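Local coordinates for extracellular solute-binding protein, family 3 (Methylophaga aminisulfidivorans MP, PDB 5SV6), which is of unknown function but has a periplasmic solute-binding protein architecture and is probably linked to the bacterial methanol dehydrogenase system, at residues A118-Y123 and E252-V257; L47-A52 and R80-V85; M56-K61 and A216-R221; S87-I92 and N190-Y195; Y128-P133 and V233-I238. All coordinates share one frame; numbering follows the deposited sequence.

Interaction 1: residues A118-Y123 and E252-V257; sequences ATSDPY and EQSIAV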
# COMPACT_ATOMS: atom_id res chain seq x y z
N ALA A 118 7.12 -7.89 15.82
CA ALA A 118 7.80 -8.99 15.13
C ALA A 118 7.13 -9.18 13.77
O ALA A 118 5.90 -9.08 13.65
CB ALA A 118 7.74 -10.28 15.96
N THR A 119 7.93 -9.44 12.74
CA THR A 119 7.38 -9.60 11.40
C THR A 119 7.65 -11.01 10.86
O THR A 119 8.70 -11.59 11.11
CB THR A 119 7.94 -8.56 10.40
OG1 THR A 119 9.36 -8.49 10.54
CG2 THR A 119 7.35 -7.18 10.66
N SER A 120 6.68 -11.53 10.13
CA SER A 120 6.79 -12.86 9.56
C SER A 120 7.79 -12.84 8.41
O SER A 120 8.24 -11.76 7.98
CB SER A 120 5.42 -13.27 9.01
OG SER A 120 5.14 -12.53 7.82
N ASP A 121 8.13 -14.02 7.90
CA ASP A 121 8.74 -14.11 6.58
C ASP A 121 7.86 -13.29 5.63
O ASP A 121 6.62 -13.35 5.71
CB ASP A 121 8.79 -15.56 6.08
CG ASP A 121 9.61 -16.47 6.98
OD1 ASP A 121 10.55 -15.98 7.63
OD2 ASP A 121 9.29 -17.68 7.07
N PRO A 122 8.48 -12.50 4.74
CA PRO A 122 7.69 -11.72 3.78
C PRO A 122 6.84 -12.63 2.91
O PRO A 122 7.34 -13.67 2.48
CB PRO A 122 8.76 -11.04 2.91
CG PRO A 122 10.03 -11.11 3.70
CD PRO A 122 9.93 -12.35 4.55
N TYR A 123 5.57 -12.28 2.67
CA TYR A 123 4.75 -13.13 1.81
C TYR A 123 4.54 -12.52 0.42
O TYR A 123 4.00 -13.17 -0.47
CB TYR A 123 3.42 -13.54 2.49
CG TYR A 123 2.49 -12.39 2.85
CD1 TYR A 123 2.59 -11.74 4.08
CD2 TYR A 123 1.48 -12.00 1.99
CE1 TYR A 123 1.72 -10.70 4.42
CE2 TYR A 123 0.61 -10.98 2.31
CZ TYR A 123 0.73 -10.33 3.52
OH TYR A 123 -0.15 -9.31 3.82
N GLU A 252 9.28 -5.37 0.92
CA GLU A 252 8.77 -6.67 1.31
C GLU A 252 7.67 -6.48 2.35
O GLU A 252 7.80 -5.65 3.26
CB GLU A 252 9.88 -7.56 1.87
CG GLU A 252 10.89 -8.02 0.82
CD GLU A 252 12.02 -8.84 1.42
OE1 GLU A 252 12.22 -8.79 2.66
OE2 GLU A 252 12.69 -9.57 0.67
N GLN A 253 6.59 -7.24 2.22
CA GLN A 253 5.47 -7.12 3.16
C GLN A 253 5.32 -8.37 4.04
O GLN A 253 5.43 -9.49 3.55
CB GLN A 253 4.17 -6.85 2.40
CG GLN A 253 4.23 -5.58 1.56
CD GLN A 253 4.36 -4.34 2.43
OE1 GLN A 253 3.46 -4.00 3.18
NE2 GLN A 253 5.52 -3.67 2.34
N SER A 254 5.04 -8.16 5.32
CA SER A 254 4.93 -9.26 6.29
C SER A 254 3.70 -9.14 7.17
O SER A 254 3.12 -8.06 7.30
CB SER A 254 6.15 -9.28 7.21
OG SER A 254 7.36 -9.49 6.51
N ILE A 255 3.30 -10.25 7.78
CA ILE A 255 2.32 -10.23 8.87
C ILE A 255 3.03 -9.68 10.10
O ILE A 255 4.21 -9.97 10.28
CB ILE A 255 1.85 -11.66 9.21
CG1 ILE A 255 1.29 -12.38 7.98
CG2 ILE A 255 0.84 -11.64 10.34
CD1 ILE A 255 0.06 -11.75 7.39
N ALA A 256 2.33 -8.93 10.95
CA ALA A 256 2.93 -8.44 12.19
C ALA A 256 2.19 -8.97 13.41
O ALA A 256 0.96 -9.06 13.41
CB ALA A 256 2.94 -6.91 12.23
N VAL A 257 2.95 -9.33 14.44
CA VAL A 257 2.39 -9.63 15.76
C VAL A 257 3.23 -8.87 16.79
O VAL A 257 4.29 -8.35 16.45
CB VAL A 257 2.44 -11.15 16.07
CG1 VAL A 257 1.78 -11.95 14.96
CG2 VAL A 257 3.88 -11.61 16.26
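A118 and V257 form an antiparallel hydrogen-bonded pair, with A118 N 2.9 Å from V257 O and V257 N returning a bond to A118 O. T119 and A256 follow as a non-hydrogen-bonded pair. T119 CB also packs on S254 CB at 3.7 Å, while its OG1 is taken by G113 N. Then the chain turns, and S120 takes over the pairing. Its N bonds to I255 O at 2.9 Å. Its OG sits between backbone N and carbonyl carbon (chi1 72°), which points it back at I255 N, 2.9 Å away. The same OG donates to D121 O, so this OG accepts one bond and donates another. S120 O in turn accepts from S254 OG at 2.8 Å, well above the carbonyl plane, and from K112. With an alanine here, I255 N is likely to lose its acceptor and D121 O this donor. P122 CG rests against E252 OE1. Y123 N bonds to Q253 O at 2.9 Å, and Y123 CE1 lies 3.6 Å from I255 CD1. The Y123 hydroxyl reaches M108 O. Strands 118-133 and 247-257 are long and each is interrupted by a bulge or short loop, consistent with the two connecting strands of a type II binding-protein fold. Helix 262-274 packs on A118, S120 and V257, and strand 106-111 touches T119, I255 and A256.

Interaction 2: residues L47-A52 and R80-V85; sequences LKVCAA and RELEFV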
# COMPACT_ATOMS: atom_id res chain seq x y z
N LEU A 47 -8.15 -16.71 15.56
CA LEU A 47 -7.12 -15.76 15.13
C LEU A 47 -7.72 -14.36 15.11
O LEU A 47 -8.56 -14.06 14.26
CB LEU A 47 -6.60 -16.12 13.74
CG LEU A 47 -5.37 -15.34 13.25
CD1 LEU A 47 -4.12 -15.76 14.01
CD2 LEU A 47 -5.16 -15.50 11.74
N LYS A 48 -7.33 -13.53 16.06
CA LYS A 48 -7.88 -12.18 16.14
C LYS A 48 -7.08 -11.23 15.27
O LYS A 48 -5.93 -10.90 15.59
CB LYS A 48 -7.93 -11.68 17.59
CG LYS A 48 -8.79 -12.53 18.50
CD LYS A 48 -8.79 -11.99 19.93
CE LYS A 48 -9.54 -10.66 20.01
NZ LYS A 48 -9.86 -10.27 21.42
N VAL A 49 -7.68 -10.79 14.17
CA VAL A 49 -7.00 -9.96 13.18
C VAL A 49 -7.47 -8.51 13.29
O VAL A 49 -8.66 -8.23 13.13
CB VAL A 49 -7.26 -10.48 11.76
CG1 VAL A 49 -6.73 -9.51 10.69
CG2 VAL A 49 -6.68 -11.89 11.59
N CYS A 50 -6.53 -7.61 13.57
CA CYS A 50 -6.78 -6.18 13.56
C CYS A 50 -7.00 -5.74 12.11
O CYS A 50 -6.15 -5.98 11.26
CB CYS A 50 -5.57 -5.41 14.13
SG CYS A 50 -4.81 -6.06 15.67
N ALA A 51 -8.14 -5.12 11.82
CA ALA A 51 -8.41 -4.66 10.44
C ALA A 51 -9.21 -3.39 10.37
O ALA A 51 -10.03 -3.09 11.26
CB ALA A 51 -9.09 -5.77 9.61
N ALA A 52 -8.99 -2.63 9.30
CA ALA A 52 -9.65 -1.35 9.11
C ALA A 52 -11.03 -1.56 8.52
O ALA A 52 -11.21 -2.33 7.58
CB ALA A 52 -8.81 -0.45 8.21
N ARG A 80 -7.81 -22.15 12.68
CA ARG A 80 -8.41 -21.28 13.68
C ARG A 80 -9.66 -20.60 13.15
O ARG A 80 -9.82 -20.41 11.94
CB ARG A 80 -7.41 -20.22 14.12
CG ARG A 80 -6.20 -20.77 14.85
CD ARG A 80 -5.23 -19.65 15.11
NE ARG A 80 -4.07 -20.05 15.90
CZ ARG A 80 -3.71 -19.46 17.03
NH1 ARG A 80 -4.43 -18.46 17.51
NH2 ARG A 80 -2.64 -19.88 17.67
N GLU A 81 -10.55 -20.21 14.05
CA GLU A 81 -11.69 -19.40 13.67
C GLU A 81 -11.26 -17.94 13.55
O GLU A 81 -10.68 -17.38 14.48
CB GLU A 81 -12.82 -19.53 14.68
CG GLU A 81 -13.92 -18.51 14.45
CD GLU A 81 -15.17 -18.81 15.23
OE1 GLU A 81 -15.06 -19.33 16.36
OE2 GLU A 81 -16.27 -18.55 14.69
N LEU A 82 -11.54 -17.34 12.40
CA LEU A 82 -11.17 -15.96 12.15
C LEU A 82 -12.09 -14.99 12.88
O LEU A 82 -13.32 -15.07 12.78
CB LEU A 82 -11.16 -15.68 10.65
CG LEU A 82 -11.00 -14.24 10.17
CD1 LEU A 82 -9.70 -13.61 10.68
CD2 LEU A 82 -11.07 -14.20 8.65
N GLU A 83 -11.49 -14.10 13.66
CA GLU A 83 -12.22 -13.04 14.35
C GLU A 83 -11.59 -11.70 13.97
O GLU A 83 -10.45 -11.42 14.35
CB GLU A 83 -12.14 -13.26 15.87
CG GLU A 83 -12.76 -12.16 16.71
CD GLU A 83 -12.63 -12.42 18.21
OE1 GLU A 83 -12.40 -13.59 18.61
OE2 GLU A 83 -12.74 -11.45 18.99
N PHE A 84 -12.31 -10.88 13.23
CA PHE A 84 -11.84 -9.53 12.96
C PHE A 84 -12.10 -8.59 14.12
O PHE A 84 -13.16 -8.64 14.74
CB PHE A 84 -12.52 -8.96 11.73
CG PHE A 84 -12.01 -9.52 10.44
CD1 PHE A 84 -10.75 -9.19 9.97
CD2 PHE A 84 -12.81 -10.34 9.67
CE1 PHE A 84 -10.29 -9.69 8.78
CE2 PHE A 84 -12.36 -10.84 8.47
CZ PHE A 84 -11.08 -10.52 8.03
N VAL A 85 -11.13 -7.72 14.40
CA VAL A 85 -11.32 -6.63 15.33
C VAL A 85 -11.20 -5.36 14.51
O VAL A 85 -10.12 -5.03 14.03
CB VAL A 85 -10.25 -6.64 16.44
CG1 VAL A 85 -10.34 -5.39 17.29
CG2 VAL A 85 -10.39 -7.89 17.29
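L47-A52 and L82-V85 run as parallel strands, their short axes 33° apart, with L47 facing L82 and C50 facing V85. Helix 66-77 lies in the chain between them, so the pair belongs to a beta-alpha-beta crossover. Five backbone bonds join them, from L47 N to E81 O at 2.8 Å through to A51 N and V85 O. The face with L47, V49, L82 and F84 is apolar. L82 CD1 meets V49 CG2 at 3.6 Å and also sits over one face of the F84 ring. F84 lies alongside V49, and its CD1 is 3.8 Å from A51 CB. Helix 66-77 touches L82 and F84 on this side. The other face carries K48, C50, E83 and V85. K48 and E83 lie side by side, pointing the same way. Their salt bridge is long, with K48 NZ 3.9 Å from E83 OE2. C50 is joined to C104 by a disulfide. R80 crosses L47 at about a right angle, while its guanidinium bonds T46 O and E267. K48 is bent at chi3 (69°), and its CE comes to 4.0 Å from V85 CG2.

Interaction 3: residues M56-K61 and A216-R221; sequences MPYSNK and APEAAR
Y58 and E218 meet because E218 turns its chain out at chi1 -105°, well off a staggered position, and then stays extended. M56, a selenomethionine, is bent at both chi2 (-60°) and chi3 (-85°), which carries its CE to R221. Y58 OH donates to E218 OE2 at 2.7 Å. The oxygen lies in the ring plane at the edge and is met on its anti side, somewhat out of the carboxylate plane, with ring and carboxylate planes steeply turned. E218 CG also presses on Y58 CE1 at 3.4 Å. M56 CE lies over one face of the R221 guanidinium, 3.4 Å from NH1. P57 follows a cis peptide bond and packs against the helix. Its CB touches R221 NE at 3.6 Å, and its CG approaches E218 O at 3.5 Å. The segment is part of the small hairpin of strands 54-55 and 59-60, where Y58 and S59 form a classic beta bulge opposite E55. The contact joins this hairpin to helix 216-224, consistent with a bridge between the two lobes. R221 NE makes its salt bridge with E286. The contact thus combines one short phenol-carboxylate bond, which probably favours a charged E218, with van der Waals packing of M56 and P57 on R221 and the helix backbone.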
# COMPACT_ATOMS: atom_id res chain seq x y z
N MSE A 56 -10.29 0.32 1.60
CA MSE A 56 -10.14 -0.41 0.35
C MSE A 56 -8.90 0.13 -0.36
O MSE A 56 -8.56 1.31 -0.19
CB MSE A 56 -11.40 -0.27 -0.51
CG MSE A 56 -12.60 -0.98 0.08
SE MSE A 56 -12.27 -2.90 0.27
CE MSE A 56 -12.73 -3.52 -1.52
N PRO A 57 -8.22 -0.72 -1.14
CA PRO A 57 -8.63 -2.09 -1.46
C PRO A 57 -8.14 -3.13 -0.45
O PRO A 57 -8.38 -4.32 -0.65
CB PRO A 57 -7.99 -2.33 -2.84
CG PRO A 57 -6.70 -1.53 -2.77
CD PRO A 57 -7.00 -0.32 -1.88
N TYR A 58 -7.46 -2.69 0.61
CA TYR A 58 -6.95 -3.62 1.61
C TYR A 58 -8.04 -4.33 2.39
O TYR A 58 -7.99 -5.55 2.55
CB TYR A 58 -6.06 -2.89 2.63
CG TYR A 58 -4.86 -2.15 2.08
CD1 TYR A 58 -4.92 -0.79 1.83
CD2 TYR A 58 -3.66 -2.80 1.85
CE1 TYR A 58 -3.82 -0.10 1.36
CE2 TYR A 58 -2.55 -2.12 1.37
CZ TYR A 58 -2.64 -0.77 1.12
OH TYR A 58 -1.54 -0.09 0.65
N SER A 59 -9.02 -3.57 2.88
CA SER A 59 -9.91 -4.06 3.92
C SER A 59 -11.16 -3.20 4.05
O SER A 59 -11.09 -1.99 3.90
CB SER A 59 -9.18 -4.05 5.27
OG SER A 59 -10.04 -4.44 6.34
N ASN A 60 -12.30 -3.83 4.31
CA ASN A 60 -13.45 -3.10 4.86
C ASN A 60 -14.31 -4.01 5.75
O ASN A 60 -14.11 -5.23 5.77
CB ASN A 60 -14.28 -2.37 3.76
CG ASN A 60 -15.10 -3.32 2.87
OD1 ASN A 60 -15.27 -4.50 3.16
ND2 ASN A 60 -15.62 -2.78 1.76
N LYS A 61 -15.27 -3.44 6.47
CA LYS A 61 -16.08 -4.22 7.39
C LYS A 61 -16.85 -5.33 6.67
O LYS A 61 -17.21 -6.34 7.27
CB LYS A 61 -17.02 -3.33 8.22
CG LYS A 61 -17.65 -4.06 9.42
CD LYS A 61 -18.20 -3.09 10.44
CE LYS A 61 -18.79 -3.82 11.64
NZ LYS A 61 -19.05 -2.88 12.77
N ALA A 216 1.77 0.18 -5.45
CA ALA A 216 1.01 -0.60 -6.42
C ALA A 216 -0.15 -1.44 -5.85
O ALA A 216 -1.22 -1.48 -6.45
CB ALA A 216 1.94 -1.45 -7.31
N PRO A 217 0.04 -2.10 -4.70
CA PRO A 217 -1.11 -2.84 -4.15
C PRO A 217 -2.36 -1.97 -3.89
O PRO A 217 -3.48 -2.48 -3.97
CB PRO A 217 -0.56 -3.43 -2.85
CG PRO A 217 0.89 -3.66 -3.16
CD PRO A 217 1.29 -2.44 -3.98
N GLU A 218 -2.16 -0.69 -3.59
CA GLU A 218 -3.26 0.26 -3.36
C GLU A 218 -3.99 0.63 -4.64
O GLU A 218 -5.16 0.98 -4.61
CB GLU A 218 -2.71 1.56 -2.78
CG GLU A 218 -2.95 1.75 -1.34
CD GLU A 218 -2.03 2.79 -0.75
OE1 GLU A 218 -1.73 3.81 -1.43
OE2 GLU A 218 -1.59 2.57 0.40
N ALA A 219 -3.26 0.61 -5.75
CA ALA A 219 -3.79 1.15 -7.00
C ALA A 219 -4.28 0.08 -7.96
O ALA A 219 -5.11 0.36 -8.81
CB ALA A 219 -2.75 2.02 -7.69
N ALA A 220 -3.78 -1.14 -7.79
CA ALA A 220 -3.87 -2.18 -8.83
C ALA A 220 -5.27 -2.46 -9.37
O ALA A 220 -5.46 -2.50 -10.58
CB ALA A 220 -3.20 -3.48 -8.36
N ARG A 221 -6.24 -2.67 -8.48
CA ARG A 221 -7.58 -3.00 -8.94
C ARG A 221 -8.21 -1.85 -9.72
O ARG A 221 -8.96 -2.07 -10.68
CB ARG A 221 -8.49 -3.46 -7.79
CG ARG A 221 -8.91 -2.38 -6.80
CD ARG A 221 -10.18 -2.82 -6.06
NE ARG A 221 -9.99 -4.07 -5.32
CZ ARG A 221 -10.97 -4.75 -4.73
NH1 ARG A 221 -12.22 -4.31 -4.82
NH2 ARG A 221 -10.71 -5.87 -4.07

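Interaction 4: residues S87-I92 and N190-Y195; sequences SDKAAI and NQYVRY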
# COMPACT_ATOMS: atom_id res chain seq x y z
N SER A 87 -11.25 -1.46 13.26
CA SER A 87 -10.89 -0.11 13.65
C SER A 87 -11.54 0.90 12.73
O SER A 87 -11.65 0.68 11.52
CB SER A 87 -9.37 0.08 13.63
OG SER A 87 -9.04 1.47 13.65
N ASP A 88 -11.97 2.02 13.30
CA ASP A 88 -12.59 3.08 12.53
C ASP A 88 -11.55 4.05 12.02
O ASP A 88 -11.86 4.97 11.27
CB ASP A 88 -13.62 3.81 13.39
CG ASP A 88 -14.66 2.88 13.95
OD1 ASP A 88 -15.45 2.35 13.15
OD2 ASP A 88 -14.67 2.68 15.18
N LYS A 89 -10.32 3.86 12.46
CA LYS A 89 -9.21 4.69 12.01
C LYS A 89 -8.57 4.08 10.76
O LYS A 89 -8.85 2.94 10.40
CB LYS A 89 -8.16 4.84 13.12
CG LYS A 89 -8.69 5.41 14.44
CD LYS A 89 -8.72 6.93 14.42
CE LYS A 89 -7.33 7.54 14.50
NZ LYS A 89 -6.85 7.73 15.91
N ALA A 90 -7.72 4.86 10.11
CA ALA A 90 -6.99 4.41 8.93
C ALA A 90 -6.11 3.23 9.32
O ALA A 90 -5.71 3.12 10.48
CB ALA A 90 -6.14 5.54 8.39
N ALA A 91 -5.80 2.35 8.37
CA ALA A 91 -5.02 1.15 8.65
C ALA A 91 -3.63 1.45 9.20
O ALA A 91 -3.04 0.64 9.93
CB ALA A 91 -4.91 0.26 7.39
N ILE A 92 -3.09 2.62 8.88
CA ILE A 92 -1.77 3.00 9.39
C ILE A 92 -1.72 3.03 10.93
O ILE A 92 -0.64 2.93 11.51
CB ILE A 92 -1.27 4.35 8.76
CG1 ILE A 92 0.23 4.54 8.98
CG2 ILE A 92 -2.07 5.53 9.30
CD1 ILE A 92 0.79 5.80 8.32
N ASN A 190 -12.77 16.35 11.02
CA ASN A 190 -12.33 15.16 10.30
C ASN A 190 -11.44 14.31 11.19
O ASN A 190 -10.23 14.23 10.99
CB ASN A 190 -11.59 15.55 9.01
CG ASN A 190 -11.28 14.35 8.11
OD1 ASN A 190 -11.82 13.26 8.29
ND2 ASN A 190 -10.41 14.56 7.14
N GLN A 191 -12.07 13.67 12.18
CA GLN A 191 -11.35 12.91 13.20
C GLN A 191 -10.86 11.58 12.67
O GLN A 191 -9.80 11.09 13.08
CB GLN A 191 -12.24 12.71 14.43
CG GLN A 191 -12.49 14.01 15.21
CD GLN A 191 -11.26 14.50 15.95
OE1 GLN A 191 -10.89 13.95 17.00
NE2 GLN A 191 -10.61 15.54 15.42
N TYR A 192 -11.62 10.99 11.76
CA TYR A 192 -11.23 9.75 11.10
C TYR A 192 -10.87 10.08 9.66
O TYR A 192 -11.74 10.33 8.83
CB TYR A 192 -12.37 8.74 11.13
CG TYR A 192 -12.97 8.53 12.50
CD1 TYR A 192 -12.43 7.60 13.38
CD2 TYR A 192 -14.07 9.26 12.91
CE1 TYR A 192 -12.99 7.40 14.64
CE2 TYR A 192 -14.63 9.08 14.17
CZ TYR A 192 -14.08 8.15 15.02
OH TYR A 192 -14.64 7.97 16.26
N VAL A 193 -9.57 10.09 9.38
CA VAL A 193 -9.06 10.57 8.11
C VAL A 193 -8.95 9.40 7.13
O VAL A 193 -8.02 8.60 7.22
CB VAL A 193 -7.68 11.20 8.31
CG1 VAL A 193 -7.20 11.83 7.03
CG2 VAL A 193 -7.74 12.22 9.44
N ARG A 194 -9.91 9.28 6.22
CA ARG A 194 -9.92 8.13 5.31
C ARG A 194 -8.93 8.26 4.14
O ARG A 194 -8.70 9.35 3.62
CB ARG A 194 -11.34 7.80 4.83
CG ARG A 194 -12.04 8.90 4.03
CD ARG A 194 -13.48 8.48 3.68
NE ARG A 194 -13.58 7.09 3.25
CZ ARG A 194 -13.60 6.68 1.98
NH1 ARG A 194 -13.53 7.56 0.99
NH2 ARG A 194 -13.69 5.39 1.70
N TYR A 195 -8.34 7.12 3.76
CA TYR A 195 -7.37 7.00 2.68
C TYR A 195 -8.08 6.40 1.47
O TYR A 195 -8.54 5.26 1.54
CB TYR A 195 -6.29 5.97 3.06
CG TYR A 195 -4.98 6.49 3.61
CD1 TYR A 195 -4.79 6.65 4.98
CD2 TYR A 195 -3.90 6.74 2.77
CE1 TYR A 195 -3.58 7.09 5.50
CE2 TYR A 195 -2.68 7.18 3.27
CZ TYR A 195 -2.53 7.36 4.64
OH TYR A 195 -1.33 7.80 5.16
O HOH W 1 -8.03 7.94 11.00
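A90 and V193 are joined through a single water, and no direct hydrogen bond crosses this contact. The water accepts from A90 N at 3.2 Å and from V193 N at 3.1 Å. Beside it, A90 CB also packs on V193 O. Y192 lies against the D88 backbone, with its CD1 3.4 Å from D88 O and its CE1 close to D88 CB. K89 crosses the Y192 side chain at about a right angle. The bend at chi2 (-84°) brings K89 CD to 3.9 Å from Y192 CD1. Its NZ belongs to E97 in a salt bridge, and it also makes a cation-pi contact with F93. S87 OG accepts from K89 N, forming an ST turn in the loop between strand 82-87 and helix 94-99. The partner loop precedes helix 197-206. Both are surface loops, and R194 is tied to D54 by a salt bridge. At the far end A90 CB meets the edge of the Y195 ring at CD1, 3.8 Å away. I92 CG2 lies 4.4 Å from Y195 CE1.

Interaction 5: residues Y128-P133 and V233-I238; sequences YAFIYP and VVSEEI
V233 N gives a short bond to F130 O, 2.8 Å long and straight at 166°. F130 N answers with a bond to V233 O, so the two residues form an antiparallel hydrogen-bonded pair. A129 and V234 are the adjacent non-hydrogen-bonded pair, their CA atoms only 4.1 Å apart. The next bond runs from S235 N to Y128 O at 2.9 Å. F130 has CG anti to its carbonyl carbon (chi1 -61°), and the ring then reaches along to S235. Its CE2 is 3.3 Å from S235 OG, which is hydrogen-bonded to H213. H213 also meets the F130 ring at a slant, and W143 packs on it edge-to-face. Replacing this ring with an alanine is likely to open a gap beside S235 and H213 and leave W143 without its edge-to-face partner. On the same side Y132 crosses V233 obliquely. Its chi1 of 53° places CG between backbone N and carbonyl carbon, and the OH comes to 3.3 Å from V233 CG2. The contact joins strands 118-133 and 230-234 in the large mixed sheet. A129 and I131 bond to strand 211-215 through the backbone, and Y128 bonds to Q249 of strand 247-257. I131 packs on L230 and M232.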
# COMPACT_ATOMS: atom_id res chain seq x y z
N TYR A 128 6.19 1.01 -5.41
CA TYR A 128 5.51 2.21 -5.89
C TYR A 128 5.62 2.18 -7.41
O TYR A 128 6.58 1.64 -7.94
CB TYR A 128 6.18 3.47 -5.30
CG TYR A 128 5.77 3.67 -3.87
CD1 TYR A 128 6.37 2.95 -2.84
CD2 TYR A 128 4.73 4.54 -3.54
CE1 TYR A 128 5.96 3.10 -1.53
CE2 TYR A 128 4.33 4.70 -2.24
CZ TYR A 128 4.94 3.97 -1.24
OH TYR A 128 4.53 4.13 0.07
N ALA A 129 4.63 2.74 -8.09
CA ALA A 129 4.57 2.66 -9.55
C ALA A 129 4.07 3.95 -10.18
O ALA A 129 3.19 4.62 -9.63
CB ALA A 129 3.69 1.49 -9.99
N PHE A 130 4.62 4.29 -11.34
CA PHE A 130 4.11 5.37 -12.18
C PHE A 130 2.87 4.91 -12.91
O PHE A 130 2.85 3.83 -13.49
CB PHE A 130 5.16 5.80 -13.20
CG PHE A 130 6.42 6.30 -12.58
CD1 PHE A 130 6.51 7.62 -12.14
CD2 PHE A 130 7.51 5.46 -12.41
CE1 PHE A 130 7.66 8.09 -11.54
CE2 PHE A 130 8.67 5.92 -11.82
CZ PHE A 130 8.75 7.24 -11.39
N ILE A 131 1.83 5.74 -12.87
CA ILE A 131 0.56 5.40 -13.48
C ILE A 131 0.14 6.55 -14.39
O ILE A 131 -0.06 7.67 -13.92
CB ILE A 131 -0.50 5.13 -12.41
CG1 ILE A 131 -0.14 3.86 -11.62
CG2 ILE A 131 -1.89 5.01 -13.04
CD1 ILE A 131 -0.88 3.68 -10.29
N TYR A 132 0.01 6.28 -15.69
CA TYR A 132 -0.25 7.31 -16.68
C TYR A 132 -1.02 6.75 -17.88
O TYR A 132 -1.12 5.53 -18.03
CB TYR A 132 1.07 7.97 -17.12
CG TYR A 132 2.14 7.02 -17.59
CD1 TYR A 132 3.01 6.43 -16.70
CD2 TYR A 132 2.29 6.74 -18.95
CE1 TYR A 132 4.00 5.55 -17.14
CE2 TYR A 132 3.27 5.87 -19.40
CZ TYR A 132 4.12 5.28 -18.49
OH TYR A 132 5.10 4.42 -18.93
N PRO A 133 -1.60 7.63 -18.73
CA PRO A 133 -2.43 7.07 -19.81
C PRO A 133 -1.60 6.30 -20.82
O PRO A 133 -0.51 6.74 -21.18
CB PRO A 133 -3.05 8.31 -20.46
CG PRO A 133 -3.02 9.35 -19.40
CD PRO A 133 -1.72 9.10 -18.66
N VAL A 233 3.86 1.33 -14.29
CA VAL A 233 5.26 0.96 -14.39
C VAL A 233 5.89 0.99 -13.01
O VAL A 233 6.00 2.05 -12.40
CB VAL A 233 6.02 1.93 -15.32
CG1 VAL A 233 7.50 1.57 -15.39
CG2 VAL A 233 5.39 1.92 -16.72
N VAL A 234 6.29 -0.18 -12.51
CA VAL A 234 6.86 -0.27 -11.17
C VAL A 234 8.25 0.36 -11.09
O VAL A 234 9.10 0.11 -11.96
CB VAL A 234 6.95 -1.74 -10.70
CG1 VAL A 234 7.53 -1.81 -9.31
CG2 VAL A 234 5.56 -2.40 -10.74
N SER A 235 8.48 1.17 -10.06
CA SER A 235 9.77 1.85 -9.91
C SER A 235 10.91 0.88 -9.67
O SER A 235 10.69 -0.27 -9.28
CB SER A 235 9.73 2.84 -8.74
OG SER A 235 9.25 4.10 -9.14
N GLU A 236 12.13 1.36 -9.90
CA GLU A 236 13.34 0.62 -9.56
C GLU A 236 13.42 0.47 -8.04
O GLU A 236 12.87 1.31 -7.31
CB GLU A 236 14.58 1.33 -10.13
CG GLU A 236 14.70 1.21 -11.66
CD GLU A 236 15.65 2.23 -12.30
OE1 GLU A 236 16.33 2.98 -11.57
OE2 GLU A 236 15.69 2.29 -13.55
N GLU A 237 14.10 -0.57 -7.56
CA GLU A 237 14.16 -0.84 -6.11
C GLU A 237 14.69 0.34 -5.31
O GLU A 237 14.11 0.73 -4.28
CB GLU A 237 14.98 -2.10 -5.81
CG GLU A 237 15.03 -2.45 -4.31
CD GLU A 237 15.47 -3.88 -4.04
OE1 GLU A 237 16.23 -4.44 -4.86
OE2 GLU A 237 15.06 -4.45 -3.01
N ILE A 238 15.80 0.92 -5.77
CA ILE A 238 16.40 2.07 -5.10
C ILE A 238 16.59 3.20 -6.09
O ILE A 238 17.34 3.07 -7.05
CB ILE A 238 17.77 1.70 -4.50
CG1 ILE A 238 17.68 0.42 -3.67
CG2 ILE A 238 18.32 2.86 -3.66
CD1 ILE A 238 16.88 0.56 -2.41

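Overall arrangement
Interactions 1, 2 and 5 lie in one large mixed sheet, and interactions 1 and 5 share strand 118-133. Their centres are about 23 Å apart, so that strand reaches from one part of the fold to the other. Interaction 2 comes first in the chain, and its centre lies about 32 Å from that of interaction 5, across the centre of the chain. Interaction 5 is nested inside the loop closed by interaction 1. Interactions 3 and 4 bring early segments to later ones, and interaction 4 is nested within interaction 3. Interaction 3 touches interaction 2 through A52 O and S59 OG, and interaction 5 through A219 and I131. This fits two lobes joined by long strands and by contacts between them.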